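Local coordinates for ABC-type branched-chain amino acid transport systems periplasmic component-like protein (PDB 4N03) that probably binds fatty acids outside the membrane and delivers them to an ABC transporter, as a substrate-binding protein of the leucine-binding protein family, at residues Q55-Q58 against L59-E63; E296-S299 against K300-K304. All coordinates share one frame; numbering follows the deposited sequence. Where two conformers were deposited one is given.

Contact 1. Residues Q55-Q58 against L59-E63; sequences QAQQ and LYYEE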
ATOM      1  N   GLN A  55       6.772   5.652 -10.928  1.00 11.53           N
ATOM      2  CA  GLN A  55       6.454   6.329 -12.168  1.00 11.47           C
ATOM      3  C   GLN A  55       5.219   7.149 -12.066  1.00 12.13           C
ATOM      4  O   GLN A  55       5.128   8.235 -12.675  1.00 12.70           O
ATOM      5  CB  GLN A  55       6.345   5.304 -13.326  1.00 12.55           C
ATOM      6  CG  GLN A  55       7.713   4.770 -13.707  1.00 13.24           C
ATOM      7  CD  GLN A  55       7.759   3.910 -14.958  1.00 13.38           C
ATOM      8  OE1 GLN A  55       8.845   3.726 -15.531  1.00 16.93           O
ATOM      9  NE2 GLN A  55       6.654   3.355 -15.363  1.00 14.62           N
ATOM     10  N   ALA A  56       4.205   6.690 -11.326  1.00 11.65           N
ATOM     11  CA  ALA A  56       3.014   7.472 -11.149  1.00 11.51           C
ATOM     12  C   ALA A  56       3.237   8.743 -10.365  1.00 12.61           C
ATOM     13  O   ALA A  56       2.650   9.790 -10.672  1.00 12.92           O
ATOM     14  CB  ALA A  56       1.877   6.658 -10.546  1.00 12.16           C
ATOM     15  N   GLN A  57       4.115   8.676  -9.366  1.00 11.68           N
ATOM     16  CA  GLN A  57       4.529   9.879  -8.632  1.00 12.37           C
ATOM     17  C   GLN A  57       5.234  10.846  -9.605  1.00 12.52           C
ATOM     18  O   GLN A  57       4.936  12.033  -9.567  1.00 13.86           O
ATOM     19  CB  GLN A  57       5.467   9.531  -7.477  1.00 12.41           C
ATOM     20  CG  GLN A  57       4.779   8.799  -6.323  1.00 12.14           C
ATOM     21  CD  GLN A  57       5.055   9.384  -4.977  1.00 11.19           C
ATOM     22  OE1 GLN A  57       5.961  10.175  -4.771  1.00 11.46           O
ATOM     23  NE2 GLN A  57       4.267   8.943  -3.990  1.00 12.34           N
ATOM     24  N   GLN A  58       6.158  10.342 -10.405  1.00 13.38           N
ATOM     25  CA  GLN A  58       6.877  11.216 -11.341  0.60 15.02           C
ATOM     26  C   GLN A  58       5.861  11.866 -12.353  1.00 14.24           C
ATOM     27  O   GLN A  58       6.014  13.051 -12.712  1.00 15.44           O
ATOM     28  CB  GLN A  58       8.096  10.507 -12.023  0.60 18.13           C
ATOM     29  CG  GLN A  58       9.246   9.910 -11.147  0.60 18.20           C
ATOM     30  CD  GLN A  58      10.280  10.874 -10.479  0.60 18.65           C
ATOM     31  OE1 GLN A  58      10.426  12.033 -10.847  0.60 25.58           O
ATOM     32  NE2 GLN A  58      11.016  10.362  -9.481  0.60 21.50           N
ATOM     33  N   LEU A  59       4.858  11.138 -12.781  1.00 13.83           N
ATOM     34  CA  LEU A  59       3.835  11.691 -13.642  1.00 15.35           C
ATOM     35  C   LEU A  59       3.131  12.863 -12.982  1.00 14.51           C
ATOM     36  O   LEU A  59       2.990  13.951 -13.594  1.00 15.59           O
ATOM     37  CB  LEU A  59       2.811  10.608 -13.989  1.00 15.48           C
ATOM     38  CG  LEU A  59       1.640  11.092 -14.859  1.00 16.06           C
ATOM     39  CD1 LEU A  59       2.001  11.594 -16.224  1.00 18.87           C
ATOM     40  CD2 LEU A  59       0.599   9.988 -14.954  1.00 17.54           C
ATOM     41  N   TYR A  60       2.715  12.676 -11.738  1.00 13.95           N
ATOM     42  CA  TYR A  60       2.054  13.742 -11.000  1.00 14.31           C
ATOM     43  C   TYR A  60       2.988  14.985 -10.890  1.00 14.70           C
ATOM     44  O   TYR A  60       2.576  16.116 -11.139  1.00 15.51           O
ATOM     45  CB  TYR A  60       1.642  13.237  -9.586  1.00 13.26           C
ATOM     46  CG  TYR A  60       0.565  14.088  -8.946  1.00 13.95           C
ATOM     47  CD1 TYR A  60       0.859  15.332  -8.371  1.00 15.15           C
ATOM     48  CD2 TYR A  60      -0.753  13.674  -8.924  1.00 15.13           C
ATOM     49  CE1 TYR A  60      -0.162  16.118  -7.829  1.00 14.55           C
ATOM     50  CE2 TYR A  60      -1.758  14.442  -8.416  1.00 17.02           C
ATOM     51  CZ  TYR A  60      -1.456  15.662  -7.836  1.00 17.00           C
ATOM     52  OH  TYR A  60      -2.476  16.424  -7.346  1.00 20.05           O
ATOM     53  N   TYR A  61       4.232  14.770 -10.472  1.00 13.18           N
ATOM     54  CA  TYR A  61       5.142  15.888 -10.251  1.00 14.18           C
ATOM     55  C   TYR A  61       5.429  16.593 -11.583  1.00 15.28           C
ATOM     56  O   TYR A  61       5.540  17.811 -11.594  1.00 17.07           O
ATOM     57  CB  TYR A  61       6.447  15.463  -9.584  1.00 13.37           C
ATOM     58  CG  TYR A  61       6.252  14.780  -8.245  1.00 12.68           C
ATOM     59  CD1 TYR A  61       5.280  15.208  -7.350  1.00 11.80           C
ATOM     60  CD2 TYR A  61       6.982  13.674  -7.902  1.00 12.39           C
ATOM     61  CE1 TYR A  61       5.067  14.570  -6.151  1.00 11.63           C
ATOM     62  CE2 TYR A  61       6.775  13.028  -6.668  1.00 12.15           C
ATOM     63  CZ  TYR A  61       5.800  13.469  -5.813  1.00 10.86           C
ATOM     64  OH  TYR A  61       5.509  12.846  -4.624  1.00 11.92           O
ATOM     65  N   GLU A  62       5.573  15.855 -12.675  1.00 15.00           N
ATOM     66  CA  GLU A  62       5.731  16.488 -13.996  1.00 15.56           C
ATOM     67  C   GLU A  62       4.518  17.372 -14.307  1.00 16.98           C
ATOM     68  O   GLU A  62       4.689  18.493 -14.865  1.00 19.52           O
ATOM     69  CB  GLU A  62       5.937  15.423 -15.070  1.00 18.35           C
ATOM     70  CG  GLU A  62       5.849  15.927 -16.512  1.00 24.22           C
ATOM     71  CD  GLU A  62       5.840  14.777 -17.525  1.00 31.24           C
ATOM     72  OE1 GLU A  62       6.944  14.324 -17.901  1.00 43.62           O
ATOM     73  OE2 GLU A  62       4.722  14.328 -17.936  1.00 37.13           O
ATOM     74  N   GLU A  63       3.306  16.894 -14.141  1.00 17.02           N
ATOM     75  CA  GLU A  63       2.102  17.696 -14.374  1.00 19.16           C
ATOM     76  C   GLU A  63       2.107  18.977 -13.532  1.00 17.60           C
ATOM     77  O   GLU A  63       1.781  20.058 -14.029  1.00 20.84           O
ATOM     78  CB  GLU A  63       0.843  16.885 -14.075  1.00 18.29           C
ATOM     79  CG  GLU A  63       0.641  15.755 -15.070  1.00 18.10           C
ATOM     80  CD  GLU A  63      -0.419  14.741 -14.663  1.00 19.36           C
ATOM     81  OE1 GLU A  63      -0.873  14.714 -13.480  1.00 20.83           O
ATOM     82  OE2 GLU A  63      -0.785  13.920 -15.562  1.00 21.35           O
TER
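Gln57 and Tyr61 both set CG anti to their own carbonyl carbon (chi1 -70° in Gln57), and this shared choice, one helical turn apart, makes the two side chains run side by side in the same direction. They sit on helix 47-66, the helix of a beta-alpha-beta crossover between the parallel strands 33-40 and 74-81 in a periplasmic-binding-protein domain. A bend at chi2 of Gln57 brings the amide oxygen within reach of the phenol: Tyr61 OH donates to Gln57 OE1 over 2.7 Å. The hydroxyl comes from above the carbonyl plane, 57° out of it, and the amide and ring planes stand nearly perpendicular, at 86°. The other end of the same amide is also engaged, since Gln57 NE2 bonds to Pro104 O; bonded at both its oxygen and its nitrogen, the group should be fixed in its rotation. A phenylalanine in place of Tyr61 would lack the hydroxyl and is likely to leave Gln57 OE1 without this buried partner, the amide then being steadied mainly through its nitrogen.

Around this pair the backbone keeps regular i to i+4 bonding, with Leu59 N to Gln55 O at 2.9 Å and Glu62 N to Gln58 O at 2.8 Å. The buried Tyr61 ring reaches Leu36, Ile75, Ala77 and Val321, so it packs between strands 33-40 and 74-81 and helix 309-330. The Tyr60 ring leads away from residues 55-58 and meets Tyr315 edge-to-face. Gln57 O does double duty: it accepts Tyr61 N at 3.0 Å, and it also lies over one face of the Tyr61 ring, offset toward the rim, with CD2 of that ring only 3.1 Å from Gln57 O.

Contact 2. Residues E296-S299 against K300-K304; sequences EAYS and KKYPK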
ATOM      1  N   GLU A 296      -5.464   7.140 -18.698  1.00 15.21           N
ATOM      2  CA  GLU A 296      -5.088   7.734 -19.964  1.00 16.22           C
ATOM      3  C   GLU A 296      -3.762   8.476 -19.901  1.00 15.54           C
ATOM      4  O   GLU A 296      -2.867   8.299 -20.734  1.00 17.34           O
ATOM      5  CB  GLU A 296      -6.208   8.676 -20.468  1.00 19.18           C
ATOM      6  CG  GLU A 296      -7.421   7.867 -20.919  1.00 26.55           C
ATOM      7  CD  GLU A 296      -8.724   8.635 -21.101  1.00 38.82           C
ATOM      8  OE1 GLU A 296      -8.768   9.857 -20.830  1.00 52.86           O
ATOM      9  OE2 GLU A 296      -9.724   7.984 -21.516  1.00 48.83           O
ATOM     10  N   ALA A 297      -3.606   9.247 -18.815  1.00 16.20           N
ATOM     11  CA  ALA A 297      -2.371   9.995 -18.668  1.00 16.42           C
ATOM     12  C   ALA A 297      -1.140   9.107 -18.500  1.00 15.34           C
ATOM     13  O   ALA A 297      -0.047   9.319 -19.061  1.00 15.89           O
ATOM     14  CB  ALA A 297      -2.481  11.008 -17.568  1.00 17.42           C
ATOM     15  N   TYR A 298      -1.266   8.096 -17.635  1.00 14.88           N
ATOM     16  CA  TYR A 298      -0.160   7.183 -17.409  1.00 13.29           C
ATOM     17  C   TYR A 298       0.187   6.380 -18.649  1.00 12.86           C
ATOM     18  O   TYR A 298       1.355   6.191 -18.958  1.00 14.74           O
ATOM     19  CB  TYR A 298      -0.428   6.299 -16.209  1.00 12.70           C
ATOM     20  CG  TYR A 298       0.734   5.432 -15.794  1.00 11.97           C
ATOM     21  CD1 TYR A 298       0.984   4.218 -16.373  1.00 12.02           C
ATOM     22  CD2 TYR A 298       1.554   5.831 -14.713  1.00 12.54           C
ATOM     23  CE1 TYR A 298       2.029   3.430 -15.970  1.00 12.51           C
ATOM     24  CE2 TYR A 298       2.597   5.046 -14.285  1.00 12.07           C
ATOM     25  CZ  TYR A 298       2.857   3.860 -14.920  1.00 12.79           C
ATOM     26  OH  TYR A 298       3.887   3.083 -14.486  1.00 12.30           O
ATOM     27  N   SER A 299      -0.834   5.824 -19.291  1.00 15.25           N
ATOM     28  CA  SER A 299      -0.630   5.075 -20.545  0.70 16.38           C
ATOM     29  C   SER A 299       0.097   5.894 -21.626  1.00 16.85           C
ATOM     30  O   SER A 299       0.943   5.380 -22.369  1.00 18.13           O
ATOM     31  CB  SER A 299      -1.977   4.616 -21.107  0.70 22.31           C
ATOM     32  OG  SER A 299      -2.582   3.658 -20.273  0.70 24.41           O
ATOM     33  N   LYS A 300      -0.246   7.179 -21.691  1.00 18.21           N
ATOM     34  CA  LYS A 300       0.409   8.080 -22.653  1.00 17.96           C
ATOM     35  C   LYS A 300       1.888   8.252 -22.342  1.00 19.56           C
ATOM     36  O   LYS A 300       2.746   8.171 -23.228  1.00 22.86           O
ATOM     37  CB  LYS A 300      -0.268   9.452 -22.673  1.00 20.07           C
ATOM     38  CG  LYS A 300       0.257  10.398 -23.754  1.00 24.28           C
ATOM     39  CD  LYS A 300      -0.631  11.627 -23.899  1.00 29.79           C
ATOM     40  CE  LYS A 300      -0.068  12.631 -24.909  1.00 35.68           C
ATOM     41  NZ  LYS A 300      -0.589  13.999 -24.652  1.00 41.33           N
ATOM     42  N   LYS A 301       2.222   8.428 -21.066  1.00 17.99           N
ATOM     43  CA  LYS A 301       3.603   8.683 -20.681  0.60 18.22           C
ATOM     44  C   LYS A 301       4.440   7.415 -20.706  1.00 17.91           C
ATOM     45  O   LYS A 301       5.629   7.447 -21.060  1.00 19.51           O
ATOM     46  CB  LYS A 301       3.662   9.312 -19.280  0.60 18.33           C
ATOM     47  CG  LYS A 301       5.054   9.563 -18.747  0.60 19.45           C
ATOM     48  CD  LYS A 301       5.818  10.647 -19.490  0.60 21.14           C
ATOM     49  CE  LYS A 301       7.223  10.813 -18.937  0.60 23.92           C
ATOM     50  NZ  LYS A 301       8.046  11.733 -19.776  0.60 30.08           N
ATOM     51  N   TYR A 302       3.818   6.298 -20.306  1.00 17.29           N
ATOM     52  CA  TYR A 302       4.534   5.033 -20.114  1.00 16.45           C
ATOM     53  C   TYR A 302       3.804   3.904 -20.854  1.00 20.37           C
ATOM     54  O   TYR A 302       3.292   2.971 -20.271  1.00 20.86           O
ATOM     55  CB  TYR A 302       4.625   4.683 -18.649  1.00 15.14           C
ATOM     56  CG  TYR A 302       5.265   5.726 -17.797  1.00 15.66           C
ATOM     57  CD1 TYR A 302       6.637   5.905 -17.757  1.00 16.03           C
ATOM     58  CD2 TYR A 302       4.493   6.453 -16.889  1.00 14.12           C
ATOM     59  CE1 TYR A 302       7.242   6.830 -16.919  1.00 15.18           C
ATOM     60  CE2 TYR A 302       5.073   7.374 -16.054  1.00 14.13           C
ATOM     61  CZ  TYR A 302       6.446   7.560 -16.039  1.00 16.32           C
ATOM     62  OH  TYR A 302       6.998   8.490 -15.150  1.00 18.71           O
ATOM     63  N   PRO A 303       3.828   3.931 -22.193  1.00 21.88           N
ATOM     64  CA  PRO A 303       3.035   2.990 -22.976  1.00 22.49           C
ATOM     65  C   PRO A 303       3.407   1.495 -22.798  1.00 21.92           C
ATOM     66  O   PRO A 303       2.554   0.638 -23.043  1.00 31.47           O
ATOM     67  CB  PRO A 303       3.307   3.420 -24.413  1.00 25.18           C
ATOM     68  CG  PRO A 303       4.474   4.360 -24.359  1.00 23.84           C
ATOM     69  CD  PRO A 303       4.504   4.939 -22.993  1.00 22.00           C
ATOM     70  N   LYS A 304       4.637   1.193 -22.370  1.00 22.81           N
ATOM     71  CA  LYS A 304       5.127  -0.186 -22.268  0.60 27.11           C
ATOM     72  C   LYS A 304       5.017  -0.771 -20.854  1.00 25.54           C
ATOM     73  O   LYS A 304       5.443  -1.915 -20.601  1.00 26.43           O
ATOM     74  CB  LYS A 304       6.586  -0.250 -22.725  0.60 31.73           C
ATOM     75  CG  LYS A 304       6.842   0.448 -24.062  0.60 34.32           C
ATOM     76  CD  LYS A 304       8.268   0.228 -24.534  0.60 38.86           C
ATOM     77  CE  LYS A 304       8.599   1.057 -25.770  0.60 40.16           C
ATOM     78  NZ  LYS A 304      10.054   0.986 -26.080  0.60 42.87           N
TER
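Tyr302 N gives its hydrogen to Tyr298 O over 2.8 Å, and this is the last of three successive i to i+4 bonds here. The two before it are longer, Lys300 N to Glu296 O at 3.0 Å and Lys301 N to Ala297 O at 3.2 Å. Tyr302 is the first residue to leave helical geometry, and Pro303, which has no N-H to offer, packs its CD against Ser299 O at 3.6 Å.

The same two tyrosines meet through their rings. CD2 of Tyr302 lies over one face of Tyr298, toward the rim, 3.5 Å from Tyr298 CE2; the ring planes are inclined at 44° and the centroids are 4.8 Å apart. With CG anti to the carbonyl carbon (chi1 -56°), Tyr302 sets its ring on the side of its own backbone N, where CD2 comes over Tyr298. The hydroxyl of Tyr298 probably bonds to Gln55 of helix 47-66. Together they form the C-terminal end of helix 289-301, where a proline follows the last helical turn and an aromatic pair packs against the neighbouring helix.

Contacts 1 and 2 lie far apart in sequence but touch directly, their centres 11 Å apart, where the end of helix 289-301 packs on helix 47-66. Gln55 joins them twice: its NE2 probably bonds to Tyr298 OH at 2.9 Å, and its backbone O probably bonds to Tyr302 OH at 3.1 Å. Thus both rings of the tyrosine pair in contact 2 present their hydroxyls to one residue of contact 1. Leu59 CD2 packs against the backbone there, 3.8 Å from Tyr298 N. Neither contact reaches the bound palmitic acid: it lies about 10 Å from the side chain of Ala56 and about 12 Å from that of Tyr298.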